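Local coordinates for Lmo1076 protein (Listeria monocytogenes serovar 1/2a, PDB 5JQC) that is a putative autolysin, probably with amidase activity in cell-wall turnover, of which this piece holds three GW repeats related to SH3 domains, at residues T117-P125 and K166-R174; A175-Q183 and V206-M214. All coordinates share one frame; numbering follows the deposited sequence.

In the fold
Three GW modules follow one another along this elongated chain, and the two contacts lie in its middle and at the passage to the third module. Contact 1 lies inside the middle module and joins strand 120-121 to strand 166-172, an outermost strand of a five-stranded antiparallel sheet. Contact 2 begins where contact 1 ends: strand 176-178, at the other margin of the same sheet, runs out into the linker, and residues 175-183 meet loop 206-214 of the third module. The contact centres are about 21 Å apart. Asn118 packs on Ala175 where the sites touch. Contact 1 is internal to one module, whereas contact 2 joins it to the next and probably contributes to their relative placement.

Contact 1: T117-P125 and K166-R174; sequences TNGLWSEVP and KTIGWLDAR. With SO4 (sulfate ion), chain E.
Trp170 lays one face of its indole against residues 123-124: backbone C of Glu123 stands 3.7 Å above the ring plane toward the rim, and CG2 of Val124 makes a CH-pi contact 3.9 Å from the centroid of the six-membered ring. Backbone O of Trp121 lies at the edge of this indole. Trp121 turns its own ring away from residues 166-174; CB of Pro125 covers one face, and backbone O of Trp170 sits at the edge. CG anti to the carbonyl carbon (chi1 -67°) brings the Trp170 ring beneath the backbone of residues 122-124. The two tryptophans form a single antiparallel, hydrogen-bonded pair, Trp121 N to Trp170 O at 3.0 Å and Trp170 N to Trp121 O at 2.7 Å. Gly169 allows this approach, since its backbone angles and Trp121 O leave no place for a side chain. Farther along, a water donates to Gly119 O and accepts from Asp172 N. Asn118 CB meets Leu171 CD1 at 3.5 Å; its OD1 lies against Asp172 CB, and its ND2 hydrogen-bonds to Ala114 O. Asp172 OD1 closes an Asx turn with Arg174 N. In their salt bridge Arg174 presents NE and NH2, one to each oxygen; the oxygens lie in the guanidinium plane, the nitrogens well above the carboxylate plane. Arg174 NH2 also binds sulfate O1 at 2.9 Å, an ion probably from the crystallisation liquor. Leu120 CD2 meets Ile168 CG2. Strand 120-121 pairs with strand 132-134 and strand 166-172 with strand 156-163, so the Trp121-Trp170 bridge joins the small sheet to the large one of this SH3-like module.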
ATOM      1  N   THR A 117       6.535 -14.814  -3.924  1.00 55.01           N
ATOM      2  CA  THR A 117       7.898 -14.326  -3.750  1.00 51.82           C
ATOM      3  C   THR A 117       7.929 -13.026  -2.954  1.00 53.34           C
ATOM      4  O   THR A 117       8.868 -12.244  -3.098  1.00 53.81           O
ATOM      5  CB  THR A 117       8.576 -14.135  -5.113  1.00 49.88           C
ATOM      6  OG1 THR A 117       7.921 -13.082  -5.839  1.00 51.72           O
ATOM      7  CG2 THR A 117       8.473 -15.406  -5.940  1.00 49.83           C
ATOM      8  N   ASN A 118       6.891 -12.765  -2.150  1.00 50.64           N
ATOM      9  CA  ASN A 118       6.789 -11.603  -1.283  1.00 50.12           C
ATOM     10  C   ASN A 118       6.110 -12.008   0.013  1.00 50.34           C
ATOM     11  O   ASN A 118       5.163 -12.801   0.007  1.00 53.38           O
ATOM     12  CB  ASN A 118       5.971 -10.462  -1.919  1.00 43.88           C
ATOM     13  CG  ASN A 118       6.738  -9.728  -2.978  1.00 52.86           C
ATOM     14  OD1 ASN A 118       7.605  -8.895  -2.661  1.00 57.64           O
ATOM     15  ND2 ASN A 118       6.475 -10.055  -4.244  1.00 43.78           N
ATOM     16  N   GLY A 119       6.572 -11.430   1.114  1.00 53.79           N
ATOM     17  CA  GLY A 119       5.917 -11.643   2.383  1.00 54.01           C
ATOM     18  C   GLY A 119       4.577 -10.943   2.455  1.00 49.15           C
ATOM     19  O   GLY A 119       4.236 -10.083   1.642  1.00 50.54           O
ATOM     20  N   LEU A 120       3.801 -11.308   3.462  1.00 51.14           N
ATOM     21  CA  LEU A 120       2.430 -10.847   3.580  1.00 49.83           C
ATOM     22  C   LEU A 120       2.264 -10.211   4.948  1.00 51.01           C
ATOM     23  O   LEU A 120       2.446 -10.882   5.966  1.00 60.53           O
ATOM     24  CB  LEU A 120       1.449 -12.006   3.382  1.00 52.43           C
ATOM     25  CG  LEU A 120      -0.020 -11.705   3.693  1.00 52.77           C
ATOM     26  CD1 LEU A 120      -0.520 -10.464   2.951  1.00 53.42           C
ATOM     27  CD2 LEU A 120      -0.871 -12.906   3.326  1.00 52.33           C
ATOM     28  N   TRP A 121       1.882  -8.936   4.974  1.00 49.32           N
ATOM     29  CA  TRP A 121       2.025  -8.131   6.174  1.00 55.03           C
ATOM     30  C   TRP A 121       0.684  -7.580   6.613  1.00 57.16           C
ATOM     31  O   TRP A 121      -0.219  -7.381   5.793  1.00 59.20           O
ATOM     32  CB  TRP A 121       2.995  -6.969   5.949  1.00 53.94           C
ATOM     33  CG  TRP A 121       4.384  -7.407   5.586  1.00 54.43           C
ATOM     34  CD1 TRP A 121       4.856  -7.699   4.334  1.00 55.68           C
ATOM     35  CD2 TRP A 121       5.486  -7.595   6.482  1.00 58.62           C
ATOM     36  NE1 TRP A 121       6.180  -8.062   4.401  1.00 56.15           N
ATOM     37  CE2 TRP A 121       6.591  -8.004   5.708  1.00 56.19           C
ATOM     38  CE3 TRP A 121       5.643  -7.465   7.864  1.00 61.31           C
ATOM     39  CZ2 TRP A 121       7.839  -8.274   6.273  1.00 56.89           C
ATOM     40  CZ3 TRP A 121       6.877  -7.736   8.419  1.00 59.11           C
ATOM     41  CH2 TRP A 121       7.959  -8.135   7.625  1.00 56.84           C
ATOM     42  N   SER A 122       0.579  -7.292   7.918  1.00 58.38           N
ATOM     43  CA  SER A 122      -0.622  -6.665   8.473  1.00 60.28           C
ATOM     44  C   SER A 122      -0.575  -5.143   8.431  1.00 66.09           C
ATOM     45  O   SER A 122      -1.621  -4.494   8.545  1.00 72.40           O
ATOM     46  CB  SER A 122      -0.845  -7.118   9.918  1.00 59.20           C
ATOM     47  OG  SER A 122       0.162  -6.611  10.776  1.00 63.01           O
ATOM     48  N   GLU A 123       0.610  -4.556   8.296  1.00 62.33           N
ATOM     49  CA  GLU A 123       0.749  -3.140   7.994  1.00 60.47           C
ATOM     50  C   GLU A 123       1.919  -2.994   7.037  1.00 58.84           C
ATOM     51  O   GLU A 123       2.664  -3.948   6.794  1.00 57.69           O
ATOM     52  CB  GLU A 123       0.991  -2.292   9.253  1.00 63.47           C
ATOM     53  CG  GLU A 123       0.032  -2.546  10.391  1.00 69.66           C
ATOM     54  CD  GLU A 123      -1.278  -1.841  10.198  1.00 76.43           C
ATOM     55  OE1 GLU A 123      -1.363  -0.983   9.286  1.00 77.59           O
ATOM     56  OE2 GLU A 123      -2.217  -2.139  10.966  1.00 76.74           O
ATOM     57  N   VAL A 124       2.091  -1.786   6.503  1.00 55.46           N
ATOM     58  CA  VAL A 124       3.324  -1.448   5.798  1.00 54.56           C
ATOM     59  C   VAL A 124       4.479  -1.936   6.672  1.00 54.88           C
ATOM     60  O   VAL A 124       4.527  -1.628   7.871  1.00 60.68           O
ATOM     61  CB  VAL A 124       3.412   0.058   5.505  1.00 51.71           C
ATOM     62  CG1 VAL A 124       4.728   0.372   4.821  1.00 50.15           C
ATOM     63  CG2 VAL A 124       2.267   0.488   4.650  1.00 53.62           C
ATOM     64  N   PRO A 125       5.389  -2.742   6.142  1.00 56.68           N
ATOM     65  CA  PRO A 125       6.394  -3.379   7.000  1.00 57.27           C
ATOM     66  C   PRO A 125       7.315  -2.361   7.657  1.00 52.90           C
ATOM     67  O   PRO A 125       7.724  -1.376   7.040  1.00 55.30           O
ATOM     68  CB  PRO A 125       7.159  -4.298   6.041  1.00 55.74           C
ATOM     69  CG  PRO A 125       6.694  -3.945   4.657  1.00 55.50           C
ATOM     70  CD  PRO A 125       5.374  -3.292   4.778  1.00 55.14           C
ATOM     71  N   LYS A 166     -12.748  -9.826   1.489  1.00 68.87           N
ATOM     72  CA  LYS A 166     -12.073  -9.742   2.781  1.00 71.51           C
ATOM     73  C   LYS A 166     -10.689  -9.100   2.622  1.00 68.15           C
ATOM     74  O   LYS A 166      -9.877  -9.549   1.799  1.00 60.61           O
ATOM     75  CB  LYS A 166     -11.946 -11.138   3.415  1.00 73.48           C
ATOM     76  CG  LYS A 166     -13.131 -11.580   4.289  1.00 81.50           C
ATOM     77  CD  LYS A 166     -14.391 -11.874   3.465  1.00 90.45           C
ATOM     78  CE  LYS A 166     -15.607 -12.256   4.328  1.00 87.72           C
ATOM     79  NZ  LYS A 166     -16.866 -12.327   3.516  1.00 85.80           N
ATOM     80  N   THR A 167     -10.422  -8.062   3.421  1.00 67.58           N
ATOM     81  CA  THR A 167      -9.098  -7.436   3.464  1.00 67.26           C
ATOM     82  C   THR A 167      -8.052  -8.422   3.983  1.00 61.39           C
ATOM     83  O   THR A 167      -8.139  -8.889   5.123  1.00 65.92           O
ATOM     84  CB  THR A 167      -9.114  -6.194   4.350  1.00 64.63           C
ATOM     85  OG1 THR A 167     -10.069  -5.258   3.857  1.00 66.12           O
ATOM     86  CG2 THR A 167      -7.711  -5.539   4.382  1.00 63.18           C
ATOM     87  N   ILE A 168      -7.055  -8.726   3.162  1.00 59.10           N
ATOM     88  CA  ILE A 168      -6.059  -9.732   3.524  1.00 56.72           C
ATOM     89  C   ILE A 168      -4.880  -9.121   4.268  1.00 59.11           C
ATOM     90  O   ILE A 168      -4.378  -9.692   5.240  1.00 61.04           O
ATOM     91  CB  ILE A 168      -5.591 -10.472   2.262  1.00 58.46           C
ATOM     92  CG1 ILE A 168      -6.798 -11.086   1.555  1.00 58.11           C
ATOM     93  CG2 ILE A 168      -4.594 -11.541   2.628  1.00 56.76           C
ATOM     94  CD1 ILE A 168      -7.520 -12.125   2.395  1.00 58.62           C
ATOM     95  N   GLY A 169      -4.407  -7.974   3.816  1.00 64.11           N
ATOM     96  CA  GLY A 169      -3.182  -7.427   4.376  1.00 63.90           C
ATOM     97  C   GLY A 169      -2.494  -6.534   3.361  1.00 60.79           C
ATOM     98  O   GLY A 169      -3.148  -5.906   2.525  1.00 64.43           O
ATOM     99  N   TRP A 170      -1.173  -6.494   3.462  1.00 53.23           N
ATOM    100  CA  TRP A 170      -0.346  -5.625   2.648  1.00 46.18           C
ATOM    101  C   TRP A 170       0.676  -6.447   1.884  1.00 53.90           C
ATOM    102  O   TRP A 170       1.307  -7.367   2.430  1.00 57.83           O
ATOM    103  CB  TRP A 170       0.365  -4.579   3.509  1.00 48.57           C
ATOM    104  CG  TRP A 170      -0.557  -3.562   4.157  1.00 52.51           C
ATOM    105  CD1 TRP A 170      -1.324  -3.737   5.284  1.00 52.75           C
ATOM    106  CD2 TRP A 170      -0.762  -2.205   3.746  1.00 50.44           C
ATOM    107  NE1 TRP A 170      -1.990  -2.579   5.590  1.00 52.62           N
ATOM    108  CE2 TRP A 170      -1.670  -1.623   4.659  1.00 51.36           C
ATOM    109  CE3 TRP A 170      -0.274  -1.425   2.692  1.00 49.25           C
ATOM    110  CZ2 TRP A 170      -2.093  -0.305   4.550  1.00 50.52           C
ATOM    111  CZ3 TRP A 170      -0.705  -0.119   2.582  1.00 49.01           C
ATOM    112  CH2 TRP A 170      -1.597   0.430   3.509  1.00 51.11           C
ATOM    113  N   LEU A 171       0.856  -6.095   0.621  1.00 50.87           N
ATOM    114  CA  LEU A 171       1.718  -6.854  -0.261  1.00 50.64           C
ATOM    115  C   LEU A 171       2.418  -5.875  -1.185  1.00 49.26           C
ATOM    116  O   LEU A 171       1.831  -4.867  -1.585  1.00 50.27           O
ATOM    117  CB  LEU A 171       0.889  -7.885  -1.050  1.00 48.11           C
ATOM    118  CG  LEU A 171       1.612  -8.814  -2.020  1.00 47.60           C
ATOM    119  CD1 LEU A 171       2.587  -9.674  -1.266  1.00 43.85           C
ATOM    120  CD2 LEU A 171       0.610  -9.679  -2.793  1.00 46.89           C
ATOM    121  N   ASP A 172       3.674  -6.150  -1.500  1.00 43.13           N
ATOM    122  CA  ASP A 172       4.419  -5.234  -2.351  1.00 46.63           C
ATOM    123  C   ASP A 172       3.701  -5.070  -3.689  1.00 52.67           C
ATOM    124  O   ASP A 172       3.268  -6.043  -4.307  1.00 57.31           O
ATOM    125  CB  ASP A 172       5.846  -5.748  -2.539  1.00 46.85           C
ATOM    126  CG  ASP A 172       6.778  -4.726  -3.196  1.00 51.74           C
ATOM    127  OD1 ASP A 172       6.562  -4.396  -4.387  1.00 49.91           O
ATOM    128  OD2 ASP A 172       7.774  -4.312  -2.545  1.00 56.20           O
ATOM    129  N   ALA A 173       3.534  -3.815  -4.110  1.00 54.79           N
ATOM    130  CA  ALA A 173       2.839  -3.510  -5.358  1.00 50.47           C
ATOM    131  C   ALA A 173       3.422  -4.242  -6.564  1.00 51.19           C
ATOM    132  O   ALA A 173       2.708  -4.446  -7.554  1.00 52.75           O
ATOM    133  CB  ALA A 173       2.887  -2.006  -5.596  1.00 47.35           C
ATOM    134  N   ARG A 174       4.708  -4.606  -6.516  1.00 47.00           N
ATOM    135  CA  ARG A 174       5.331  -5.369  -7.597  1.00 48.32           C
ATOM    136  C   ARG A 174       4.764  -6.773  -7.730  1.00 48.01           C
ATOM    137  O   ARG A 174       4.987  -7.419  -8.768  1.00 53.26           O
ATOM    138  CB  ARG A 174       6.836  -5.461  -7.389  1.00 47.42           C
ATOM    139  CG  ARG A 174       7.573  -4.187  -7.647  1.00 48.15           C
ATOM    140  CD  ARG A 174       9.020  -4.328  -7.184  1.00 43.59           C
ATOM    141  NE  ARG A 174       9.106  -4.401  -5.726  1.00 43.92           N
ATOM    142  CZ  ARG A 174      10.252  -4.488  -5.050  1.00 47.08           C
ATOM    143  NH1 ARG A 174      11.401  -4.537  -5.715  1.00 45.22           N
ATOM    144  NH2 ARG A 174      10.249  -4.545  -3.719  1.00 44.90           N
TER
HETATM  145  S   SO4 E 504      13.799  -5.220  -2.938  1.00 61.39           S
HETATM  146  O1  SO4 E 504      12.985  -4.027  -2.779  1.00 66.29           O
HETATM  147  O2  SO4 E 504      13.029  -6.409  -2.537  1.00 60.80           O
HETATM  148  O3  SO4 E 504      14.168  -5.383  -4.361  1.00 50.69           O
HETATM  149  O4  SO4 E 504      15.017  -5.134  -2.123  1.00 64.38           O
HETATM  150  O   HOH W   1       5.112  -7.712   0.666  1.00 37.97           O

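Contact 2: A175-Q183 and V206-M214; sequences AFHVYDKIQ and VYNTSSSSM
Tyr179 and Asn208 centre an interface between consecutive GW modules, in which the strand 176-178 and the linker after it pack on an irregular loop of the third module. The Tyr179 ring lies flat on the loop backbone, CA of Ser210 standing 3.7 Å above its plane over the centre. Its hydroxyl reaches past Ser211 to hydrogen-bond with Asp144 of the middle module. The selenium of the selenomethionine at Met214 lies at the edge of the Tyr179 ring, a Met-aromatic contact, and obliquely 4.0 Å from the centroid of the His177 ring. A direct backbone bond crosses the interface, Asp180 N to Asn208 O at 3.0 Å, bent at the hydrogen (136°); a water adds a second link by donating to both Asp180 O and Thr209 O. Thr209 CG2 packs 3.7 Å from Ile182 CG1, while Ile182 CD1 meets Val206 CG2. The type II turn from Val206 to Thr209 is fastened at Val206 O, which takes Thr209 N and Thr209 OG1 from the same face of its plane; OG1 gets there at 2.6 Å because chi1 of 60° places it between the backbone N and carbonyl carbon. Asp180 OD1 forms a salt bridge with Arg238 of the third module, a charge pair from linker to module. Backbone bonding, aromatic packing and this charge pair are consistent with a defined placement of the two modules, at least in this crystal.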
ATOM      1  N   ALA A 175       4.030  -7.247  -6.717  1.00 45.20           N
ATOM      2  CA  ALA A 175       3.376  -8.547  -6.753  1.00 43.00           C
ATOM      3  C   ALA A 175       2.071  -8.548  -7.543  1.00 48.70           C
ATOM      4  O   ALA A 175       1.561  -9.632  -7.852  1.00 52.06           O
ATOM      5  CB  ALA A 175       3.095  -9.021  -5.323  1.00 40.76           C
ATOM      6  N   PHE A 176       1.509  -7.378  -7.865  1.00 48.53           N
ATOM      7  CA  PHE A 176       0.220  -7.272  -8.536  1.00 41.12           C
ATOM      8  C   PHE A 176       0.379  -6.916 -10.007  1.00 43.82           C
ATOM      9  O   PHE A 176       1.254  -6.132 -10.386  1.00 43.06           O
ATOM     10  CB  PHE A 176      -0.658  -6.199  -7.917  1.00 37.86           C
ATOM     11  CG  PHE A 176      -0.958  -6.396  -6.476  1.00 42.64           C
ATOM     12  CD1 PHE A 176      -0.003  -6.120  -5.517  1.00 40.95           C
ATOM     13  CD2 PHE A 176      -2.232  -6.768  -6.071  1.00 44.19           C
ATOM     14  CE1 PHE A 176      -0.294  -6.251  -4.176  1.00 39.22           C
ATOM     15  CE2 PHE A 176      -2.537  -6.900  -4.730  1.00 46.22           C
ATOM     16  CZ  PHE A 176      -1.566  -6.643  -3.780  1.00 47.65           C
ATOM     17  N   HIS A 177      -0.523  -7.459 -10.826  1.00 41.95           N
ATOM     18  CA  HIS A 177      -0.785  -6.972 -12.177  1.00 46.55           C
ATOM     19  C   HIS A 177      -2.090  -6.187 -12.106  1.00 52.30           C
ATOM     20  O   HIS A 177      -3.165  -6.776 -11.949  1.00 54.13           O
ATOM     21  CB  HIS A 177      -0.900  -8.116 -13.177  1.00 46.49           C
ATOM     22  CG  HIS A 177      -1.272  -7.669 -14.556  1.00 51.28           C
ATOM     23  ND1 HIS A 177      -0.336  -7.427 -15.539  1.00 55.51           N
ATOM     24  CD2 HIS A 177      -2.478  -7.391 -15.113  1.00 50.43           C
ATOM     25  CE1 HIS A 177      -0.948  -7.040 -16.646  1.00 57.06           C
ATOM     26  NE2 HIS A 177      -2.246  -7.009 -16.413  1.00 51.11           N
ATOM     27  N   VAL A 178      -2.007  -4.868 -12.234  1.00 52.02           N
ATOM     28  CA  VAL A 178      -3.195  -4.035 -12.084  1.00 47.71           C
ATOM     29  C   VAL A 178      -3.934  -3.945 -13.412  1.00 53.09           C
ATOM     30  O   VAL A 178      -3.329  -3.656 -14.458  1.00 53.47           O
ATOM     31  CB  VAL A 178      -2.825  -2.639 -11.570  1.00 48.76           C
ATOM     32  CG1 VAL A 178      -4.096  -1.856 -11.236  1.00 49.49           C
ATOM     33  CG2 VAL A 178      -1.913  -2.751 -10.347  1.00 43.64           C
ATOM     34  N   TYR A 179      -5.246  -4.192 -13.373  1.00 53.92           N
ATOM     35  CA  TYR A 179      -6.075  -4.033 -14.557  1.00 47.88           C
ATOM     36  C   TYR A 179      -6.301  -2.557 -14.838  1.00 46.94           C
ATOM     37  O   TYR A 179      -6.458  -1.755 -13.913  1.00 48.18           O
ATOM     38  CB  TYR A 179      -7.421  -4.739 -14.385  1.00 44.84           C
ATOM     39  CG  TYR A 179      -7.274  -6.224 -14.096  1.00 43.49           C
ATOM     40  CD1 TYR A 179      -6.587  -7.050 -14.964  1.00 39.87           C
ATOM     41  CD2 TYR A 179      -7.843  -6.790 -12.962  1.00 44.65           C
ATOM     42  CE1 TYR A 179      -6.465  -8.391 -14.711  1.00 44.81           C
ATOM     43  CE2 TYR A 179      -7.725  -8.114 -12.695  1.00 44.09           C
ATOM     44  CZ  TYR A 179      -7.037  -8.922 -13.569  1.00 45.42           C
ATOM     45  OH  TYR A 179      -6.929 -10.268 -13.305  1.00 50.01           O
ATOM     46  N   ASP A 180      -6.283  -2.208 -16.132  1.00 48.71           N
ATOM     47  CA  ASP A 180      -6.745  -0.902 -16.590  1.00 52.64           C
ATOM     48  C   ASP A 180      -8.232  -0.779 -16.350  1.00 54.90           C
ATOM     49  O   ASP A 180      -8.986  -1.723 -16.616  1.00 52.42           O
ATOM     50  CB  ASP A 180      -6.521  -0.714 -18.092  1.00 56.61           C
ATOM     51  CG  ASP A 180      -5.085  -0.876 -18.505  1.00 61.32           C
ATOM     52  OD1 ASP A 180      -4.190  -0.383 -17.781  1.00 67.54           O
ATOM     53  OD2 ASP A 180      -4.874  -1.479 -19.588  1.00 61.04           O
ATOM     54  N   LYS A 181      -8.667   0.404 -15.897  1.00 59.41           N
ATOM     55  CA  LYS A 181     -10.100   0.713 -15.839  1.00 52.01           C
ATOM     56  C   LYS A 181     -10.636   1.059 -17.222  1.00 53.74           C
ATOM     57  O   LYS A 181      -9.915   1.598 -18.074  1.00 57.95           O
ATOM     58  CB  LYS A 181     -10.388   1.883 -14.898  1.00 54.27           C
ATOM     59  CG  LYS A 181     -10.006   1.623 -13.457  1.00 56.73           C
ATOM     60  CD  LYS A 181     -10.218   2.884 -12.644  1.00 58.04           C
ATOM     61  CE  LYS A 181     -10.101   2.616 -11.153  1.00 60.35           C
ATOM     62  NZ  LYS A 181     -11.223   1.753 -10.678  1.00 61.73           N
ATOM     63  N   ILE A 182     -11.911   0.739 -17.446  1.00 54.35           N
ATOM     64  CA  ILE A 182     -12.618   1.258 -18.609  1.00 53.87           C
ATOM     65  C   ILE A 182     -12.971   2.712 -18.296  1.00 53.53           C
ATOM     66  O   ILE A 182     -13.788   2.993 -17.411  1.00 54.94           O
ATOM     67  CB  ILE A 182     -13.866   0.429 -18.940  1.00 50.65           C
ATOM     68  CG1 ILE A 182     -13.469  -1.037 -19.166  1.00 50.00           C
ATOM     69  CG2 ILE A 182     -14.570   1.001 -20.160  1.00 46.88           C
ATOM     70  CD1 ILE A 182     -14.614  -1.951 -19.443  1.00 46.27           C
ATOM     71  N   GLN A 183     -12.337   3.644 -19.009  1.00 51.24           N
ATOM     72  CA  GLN A 183     -12.569   5.063 -18.757  1.00 51.80           C
ATOM     73  C   GLN A 183     -13.926   5.516 -19.284  1.00 54.63           C
ATOM     74  O   GLN A 183     -14.592   6.364 -18.673  1.00 52.29           O
ATOM     75  CB  GLN A 183     -11.449   5.870 -19.394  1.00 55.61           C
ATOM     76  CG  GLN A 183     -10.121   5.692 -18.653  1.00 60.19           C
ATOM     77  CD  GLN A 183      -8.920   6.094 -19.480  1.00 66.75           C
ATOM     78  OE1 GLN A 183      -8.996   6.177 -20.711  1.00 69.42           O
ATOM     79  NE2 GLN A 183      -7.795   6.344 -18.805  1.00 73.26           N
ATOM     80  N   VAL A 206     -12.861  -5.995 -22.865  1.00 49.55           N
ATOM     81  CA  VAL A 206     -12.010  -4.857 -23.200  1.00 44.99           C
ATOM     82  C   VAL A 206     -10.603  -5.156 -22.716  1.00 43.69           C
ATOM     83  O   VAL A 206     -10.419  -5.665 -21.605  1.00 47.23           O
ATOM     84  CB  VAL A 206     -12.552  -3.567 -22.576  1.00 49.00           C
ATOM     85  CG1 VAL A 206     -11.614  -2.403 -22.850  1.00 47.96           C
ATOM     86  CG2 VAL A 206     -13.989  -3.257 -23.086  1.00 51.94           C
ATOM     87  N   TYR A 207      -9.602  -4.851 -23.550  1.00 43.40           N
ATOM     88  CA  TYR A 207      -8.266  -5.413 -23.350  1.00 50.26           C
ATOM     89  C   TYR A 207      -7.663  -4.984 -22.013  1.00 52.15           C
ATOM     90  O   TYR A 207      -7.590  -3.787 -21.695  1.00 52.45           O
ATOM     91  CB  TYR A 207      -7.336  -5.009 -24.493  1.00 52.47           C
ATOM     92  CG  TYR A 207      -5.882  -5.403 -24.259  1.00 62.32           C
ATOM     93  CD1 TYR A 207      -5.458  -6.723 -24.432  1.00 63.31           C
ATOM     94  CD2 TYR A 207      -4.936  -4.456 -23.861  1.00 67.68           C
ATOM     95  CE1 TYR A 207      -4.121  -7.085 -24.214  1.00 67.83           C
ATOM     96  CE2 TYR A 207      -3.610  -4.807 -23.638  1.00 64.81           C
ATOM     97  CZ  TYR A 207      -3.208  -6.119 -23.815  1.00 66.18           C
ATOM     98  OH  TYR A 207      -1.896  -6.463 -23.600  1.00 69.33           O
ATOM     99  N   ASN A 208      -7.265  -5.988 -21.221  1.00 51.31           N
ATOM    100  CA  ASN A 208      -6.507  -5.817 -19.980  1.00 48.24           C
ATOM    101  C   ASN A 208      -7.336  -5.165 -18.879  1.00 50.66           C
ATOM    102  O   ASN A 208      -6.803  -4.466 -18.002  1.00 52.85           O
ATOM    103  CB  ASN A 208      -5.213  -5.031 -20.217  1.00 51.89           C
ATOM    104  CG  ASN A 208      -4.195  -5.255 -19.121  1.00 50.88           C
ATOM    105  OD1 ASN A 208      -3.662  -4.301 -18.554  1.00 57.40           O
ATOM    106  ND2 ASN A 208      -3.941  -6.509 -18.798  1.00 48.49           N
ATOM    107  N   THR A 209      -8.644  -5.395 -18.904  1.00 49.71           N
ATOM    108  CA  THR A 209      -9.519  -4.897 -17.857  1.00 44.30           C
ATOM    109  C   THR A 209      -9.920  -5.982 -16.852  1.00 47.87           C
ATOM    110  O   THR A 209     -10.557  -5.664 -15.837  1.00 49.82           O
ATOM    111  CB  THR A 209     -10.768  -4.258 -18.492  1.00 49.16           C
ATOM    112  OG1 THR A 209     -11.456  -5.234 -19.276  1.00 58.05           O
ATOM    113  CG2 THR A 209     -10.369  -3.125 -19.428  1.00 45.10           C
ATOM    114  N   SER A 210      -9.544  -7.241 -17.090  1.00 47.62           N
ATOM    115  CA  SER A 210      -9.925  -8.342 -16.210  1.00 45.57           C
ATOM    116  C   SER A 210      -8.994  -9.517 -16.479  1.00 50.50           C
ATOM    117  O   SER A 210      -8.140  -9.466 -17.371  1.00 52.41           O
ATOM    118  CB  SER A 210     -11.384  -8.751 -16.421  1.00 43.56           C
ATOM    119  OG  SER A 210     -11.511  -9.328 -17.699  1.00 51.48           O
ATOM    120  N   SER A 211      -9.160 -10.580 -15.686  0.68 51.44           N
ATOM    121  CA  SER A 211      -8.321 -11.766 -15.850  0.68 55.90           C
ATOM    122  C   SER A 211      -8.518 -12.408 -17.220  0.68 58.81           C
ATOM    123  O   SER A 211      -7.552 -12.880 -17.832  0.68 61.37           O
ATOM    124  CB  SER A 211      -8.624 -12.779 -14.750  0.68 54.25           C
ATOM    125  OG  SER A 211      -7.930 -13.980 -15.002  0.68 56.91           O
ATOM    126  N   SER A 212      -9.759 -12.416 -17.722  1.00 55.72           N
ATOM    127  CA  SER A 212     -10.094 -13.110 -18.962  1.00 57.63           C
ATOM    128  C   SER A 212      -9.810 -12.304 -20.225  1.00 57.16           C
ATOM    129  O   SER A 212      -9.977 -12.832 -21.335  1.00 62.40           O
ATOM    130  CB  SER A 212     -11.572 -13.494 -18.945  1.00 59.99           C
ATOM    131  OG  SER A 212     -12.339 -12.506 -18.293  1.00 65.35           O
ATOM    132  N   SER A 213      -9.415 -11.041 -20.100  1.00 52.16           N
ATOM    133  CA  SER A 213      -9.163 -10.192 -21.257  1.00 56.57           C
ATOM    134  C   SER A 213      -7.684  -9.823 -21.380  1.00 60.11           C
ATOM    135  O   SER A 213      -7.338  -8.850 -22.061  1.00 61.20           O
ATOM    136  CB  SER A 213     -10.050  -8.941 -21.188  1.00 56.14           C
ATOM    137  OG  SER A 213     -10.012  -8.369 -19.884  1.00 57.93           O
HETATM  138  N   MSE A 214      -6.801 -10.580 -20.723  1.00 60.72           N
HETATM  139  CA  MSE A 214      -5.365 -10.365 -20.871  1.00 65.07           C
HETATM  140  C   MSE A 214      -4.817 -11.104 -22.092  1.00 67.19           C
HETATM  141  O   MSE A 214      -3.818 -10.658 -22.671  1.00 72.97           O
HETATM  142  CB  MSE A 214      -4.607 -10.786 -19.607  1.00 60.08           C
HETATM  143  CG  MSE A 214      -5.043 -10.034 -18.375  1.00 57.62           C
HETATM  144 SE   MSE A 214      -3.794 -10.271 -16.966  0.48 63.96          SE
HETATM  145  CE  MSE A 214      -4.609 -11.722 -15.979  1.00 54.43           C
TER
HETATM  146  O   HOH W   2     -10.749  -2.846 -14.746  1.00 46.49           O